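Long-range contact in beta-fructofuranosidase (PDB 6NOB), which probably hydrolyses terminal fructose units from beta-fructofuranosides such as sucrose: residues L552-L561 with D572-V583. Residues are numbered along the deposited sequence; the frame is centred on the assembly and turned at random.
Sequences LQRTDGVTRL and DFDSGITDVRQV
Arg560 and Asp572 meet in a salt bridge, NE to OD1 2.5 Å. OD1 lies at the guanidinium edge, in its plane, while the carboxylate is turned 39° from it. A bend at chi3 (75°) brings NE to Asp572, and Val558 CG1 lies over one guanidinium face, offset toward the rim. The Val558 and Asp574 side chains cross at about a right angle, with CG1 3.7 Å from Asp574 OD2. Ser575 N gives a nearly straight bond to Thr559 O (2.8 Å). Asp574 OD1 accepts from Gly576 N in an Asx turn. Strand 558-564 and the weakly bonded strand 573-574 form a beta hairpin at one margin of the C-terminal beta-sandwich of this GH32 enzyme. The chain then crosses to strand 582-588 of the other sheet. Between the sheets, Leu552 CD2 and Val583 CG1 meet tip to tip at 3.6 Å. Thr559 OG1 packs on Val580 CG2. Arg554 reaches Val580 O with NH1, in the carbonyl plane on a lone pair (2.8 Å). Its NE binds Ala530 O. Arg581 NH2 comes to the same Val580 oxygen from above that plane. The two guanidinium planes stand 89° apart, and Asp529, salt-bridged to Arg581, probably eases their like charges.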
loop_
_atom_site.group_PDB
_atom_site.type_symbol
_atom_site.label_atom_id
_atom_site.label_comp_id
_atom_site.label_asym_id
_atom_site.label_seq_id
_atom_site.Cartn_x
_atom_site.Cartn_y
_atom_site.Cartn_z
ATOM N N LEU A 552 16.141 -18.358 -0.130
ATOM C CA LEU A 552 16.293 -18.201 1.308
ATOM C C LEU A 552 17.466 -19.074 1.730
ATOM O O LEU A 552 17.461 -20.284 1.483
ATOM C CB LEU A 552 15.029 -18.595 2.069
ATOM C CG LEU A 552 15.095 -18.225 3.553
ATOM C CD1 LEU A 552 14.892 -16.725 3.756
ATOM C CD2 LEU A 552 14.102 -19.029 4.374
ATOM N N GLN A 553 18.474 -18.464 2.345
ATOM C CA GLN A 553 19.711 -19.170 2.645
ATOM C C GLN A 553 20.156 -18.845 4.059
ATOM O O GLN A 553 20.141 -17.680 4.466
ATOM C CB GLN A 553 20.807 -18.795 1.643
ATOM C CG GLN A 553 22.155 -19.412 1.937
ATOM C CD GLN A 553 23.103 -19.298 0.763
ATOM O OE1 GLN A 553 23.881 -20.210 0.489
ATOM N NE2 GLN A 553 23.042 -18.171 0.058
ATOM N N ARG A 554 20.543 -19.875 4.804
ATOM C CA ARG A 554 21.093 -19.714 6.141
ATOM C C ARG A 554 22.555 -20.127 6.129
ATOM O O ARG A 554 22.900 -21.194 5.611
ATOM C CB ARG A 554 20.322 -20.540 7.172
ATOM C CG ARG A 554 20.857 -20.376 8.586
ATOM C CD ARG A 554 19.899 -20.938 9.617
ATOM N NE ARG A 554 19.706 -22.373 9.451
ATOM C CZ ARG A 554 18.779 -23.079 10.088
ATOM N NH1 ARG A 554 17.954 -22.479 10.937
ATOM N NH2 ARG A 554 18.675 -24.383 9.872
ATOM N N THR A 555 23.408 -19.279 6.699
ATOM C CA THR A 555 24.843 -19.530 6.737
ATOM C C THR A 555 25.378 -19.048 8.074
ATOM O O THR A 555 25.284 -17.856 8.385
ATOM C CB THR A 555 25.557 -18.825 5.581
ATOM O OG1 THR A 555 25.014 -19.283 4.338
ATOM C CG2 THR A 555 27.045 -19.127 5.618
ATOM N N ASP A 556 25.931 -19.974 8.858
ATOM C CA ASP A 556 26.494 -19.673 10.173
ATOM C C ASP A 556 25.482 -18.938 11.051
ATOM O O ASP A 556 25.777 -17.912 11.667
ATOM C CB ASP A 556 27.795 -18.877 10.044
ATOM C CG ASP A 556 28.803 -19.551 9.131
ATOM O OD1 ASP A 556 28.813 -20.800 9.073
ATOM O OD2 ASP A 556 29.585 -18.833 8.472
ATOM N N GLY A 557 24.263 -19.476 11.093
ATOM C CA GLY A 557 23.226 -18.962 11.960
ATOM C C GLY A 557 22.460 -17.767 11.439
ATOM O O GLY A 557 21.457 -17.383 12.053
ATOM N N VAL A 558 22.887 -17.163 10.335
ATOM C CA VAL A 558 22.232 -15.984 9.782
ATOM C C VAL A 558 21.363 -16.425 8.614
ATOM O O VAL A 558 21.857 -17.029 7.655
ATOM C CB VAL A 558 23.255 -14.926 9.340
ATOM C CG1 VAL A 558 22.542 -13.711 8.761
ATOM C CG2 VAL A 558 24.143 -14.529 10.509
ATOM N N THR A 559 20.070 -16.125 8.696
ATOM C CA THR A 559 19.114 -16.445 7.645
ATOM C C THR A 559 18.774 -15.176 6.878
ATOM O O THR A 559 18.474 -14.142 7.484
ATOM C CB THR A 559 17.837 -17.063 8.225
ATOM O OG1 THR A 559 18.174 -18.163 9.080
ATOM C CG2 THR A 559 16.926 -17.552 7.112
ATOM N N ARG A 560 18.814 -15.255 5.550
ATOM C CA ARG A 560 18.549 -14.081 4.735
ATOM C C ARG A 560 17.942 -14.496 3.405
ATOM O O ARG A 560 18.159 -15.611 2.923
ATOM C CB ARG A 560 19.826 -13.262 4.492
ATOM C CG ARG A 560 21.035 -14.093 4.119
ATOM C CD ARG A 560 22.173 -13.229 3.599
ATOM N NE ARG A 560 22.858 -12.494 4.659
ATOM C CZ ARG A 560 23.786 -13.016 5.456
ATOM N NH1 ARG A 560 24.143 -14.286 5.322
ATOM N NH2 ARG A 560 24.359 -12.267 6.389
ATOM N N LEU A 561 17.164 -13.586 2.827
ATOM C CA LEU A 561 16.752 -13.710 1.439
ATOM C C LEU A 561 17.885 -13.250 0.532
ATOM O O LEU A 561 18.650 -12.344 0.875
ATOM C CB LEU A 561 15.497 -12.879 1.166
ATOM C CG LEU A 561 14.146 -13.475 1.569
ATOM C CD1 LEU A 561 13.054 -12.416 1.481
ATOM C CD2 LEU A 561 13.801 -14.682 0.708
ATOM N N ASP A 572 21.815 -7.010 1.901
ATOM C CA ASP A 572 21.819 -8.088 2.890
ATOM C C ASP A 572 20.432 -8.171 3.522
ATOM O O ASP A 572 20.122 -7.440 4.463
ATOM C CB ASP A 572 22.899 -7.829 3.934
ATOM C CG ASP A 572 23.010 -8.940 4.963
ATOM O OD1 ASP A 572 22.389 -10.005 4.775
ATOM O OD2 ASP A 572 23.729 -8.743 5.969
ATOM N N PHE A 573 19.591 -9.076 3.018
ATOM C CA PHE A 573 18.227 -9.222 3.532
ATOM C C PHE A 573 18.218 -10.105 4.784
ATOM O O PHE A 573 17.574 -11.149 4.847
ATOM C CB PHE A 573 17.310 -9.774 2.450
ATOM C CG PHE A 573 17.208 -8.891 1.241
ATOM C CD1 PHE A 573 16.501 -7.698 1.291
ATOM C CD2 PHE A 573 17.821 -9.250 0.056
ATOM C CE1 PHE A 573 16.407 -6.882 0.175
ATOM C CE2 PHE A 573 17.732 -8.443 -1.062
ATOM C CZ PHE A 573 17.025 -7.256 -1.003
ATOM N N ASP A 574 18.959 -9.648 5.794
ATOM C CA ASP A 574 19.052 -10.359 7.063
ATOM C C ASP A 574 17.687 -10.433 7.737
ATOM O O ASP A 574 17.029 -9.410 7.947
ATOM C CB ASP A 574 20.059 -9.650 7.973
ATOM C CG ASP A 574 20.454 -10.478 9.185
ATOM O OD1 ASP A 574 19.672 -11.352 9.613
ATOM O OD2 ASP A 574 21.558 -10.242 9.720
ATOM N N SER A 575 17.269 -11.653 8.092
ATOM C CA SER A 575 15.968 -11.827 8.737
ATOM C C SER A 575 15.920 -11.156 10.103
ATOM O O SER A 575 14.836 -10.799 10.578
ATOM C CB SER A 575 15.631 -13.314 8.864
ATOM O OG SER A 575 16.286 -13.900 9.976
ATOM N N GLY A 576 17.070 -10.980 10.749
ATOM C CA GLY A 576 17.128 -10.301 12.025
ATOM C C GLY A 576 16.806 -11.153 13.232
ATOM O O GLY A 576 16.665 -10.610 14.333
ATOM N N ILE A 577 16.674 -12.468 13.068
ATOM C CA ILE A 577 16.411 -13.363 14.185
ATOM C C ILE A 577 17.342 -14.563 14.089
ATOM O O ILE A 577 17.891 -14.878 13.031
ATOM C CB ILE A 577 14.941 -13.836 14.239
ATOM C CG1 ILE A 577 14.650 -14.811 13.098
ATOM C CG2 ILE A 577 13.985 -12.651 14.205
ATOM C CD1 ILE A 577 13.330 -15.531 13.242
ATOM N N THR A 578 17.512 -15.232 15.222
ATOM C CA THR A 578 18.266 -16.471 15.296
ATOM C C THR A 578 17.312 -17.650 15.444
ATOM O O THR A 578 16.123 -17.492 15.737
ATOM C CB THR A 578 19.249 -16.443 16.470
ATOM O OG1 THR A 578 18.563 -16.032 17.660
ATOM C CG2 THR A 578 20.383 -15.470 16.192
ATOM N N ASP A 579 17.853 -18.847 15.226
ATOM C CA ASP A 579 17.151 -20.103 15.487
ATOM C C ASP A 579 15.839 -20.191 14.702
ATOM O O ASP A 579 14.755 -20.377 15.259
ATOM C CB ASP A 579 16.911 -20.281 16.990
ATOM C CG ASP A 579 18.204 -20.372 17.777
ATOM O OD1 ASP A 579 19.017 -21.276 17.482
ATOM O OD2 ASP A 579 18.407 -19.538 18.686
ATOM N N VAL A 580 15.959 -20.054 13.381
ATOM C CA VAL A 580 14.814 -20.261 12.504
ATOM C C VAL A 580 14.525 -21.752 12.410
ATOM O O VAL A 580 15.418 -22.556 12.112
ATOM C CB VAL A 580 15.079 -19.658 11.115
ATOM C CG1 VAL A 580 13.920 -19.958 10.179
ATOM C CG2 VAL A 580 15.315 -18.156 11.218
ATOM N N ARG A 581 13.275 -22.132 12.672
ATOM C CA ARG A 581 12.899 -23.540 12.621
ATOM C C ARG A 581 11.714 -23.765 11.691
ATOM O O ARG A 581 11.570 -24.848 11.115
ATOM C CB ARG A 581 12.580 -24.062 14.022
ATOM C CG ARG A 581 13.766 -24.056 14.968
ATOM C CD ARG A 581 14.871 -24.980 14.483
ATOM N NE ARG A 581 16.020 -24.956 15.384
ATOM C CZ ARG A 581 17.029 -24.097 15.287
ATOM N NH1 ARG A 581 18.030 -24.146 16.156
ATOM N NH2 ARG A 581 17.042 -23.189 14.322
ATOM N N GLN A 582 10.858 -22.758 11.542
ATOM C CA GLN A 582 9.732 -22.823 10.619
ATOM C C GLN A 582 9.903 -21.764 9.541
ATOM O O GLN A 582 10.130 -20.589 9.848
ATOM C CB GLN A 582 8.396 -22.623 11.338
ATOM C CG GLN A 582 7.195 -22.796 10.418
ATOM C CD GLN A 582 5.868 -22.686 11.141
ATOM O OE1 GLN A 582 5.796 -22.196 12.270
ATOM N NE2 GLN A 582 4.805 -23.142 10.491
ATOM N N VAL A 583 9.795 -22.183 8.284
ATOM C CA VAL A 583 9.831 -21.284 7.137
ATOM C C VAL A 583 8.523 -21.451 6.376
ATOM O O VAL A 583 8.214 -22.548 5.893
ATOM C CB VAL A 583 11.033 -21.564 6.223
ATOM C CG1 VAL A 583 10.966 -20.679 4.989
ATOM C CG2 VAL A 583 12.336 -21.344 6.974
HETATM O O HOH W 1 18.380 -19.927 12.289
HETATM O O HOH W 2 20.860 -18.824 14.595
HETATM O O HOH W 3 19.037 -17.232 11.798
HETATM O O HOH W 4 19.135 -14.001 10.398
HETATM O O HOH W 5 20.868 -10.920 0.819
#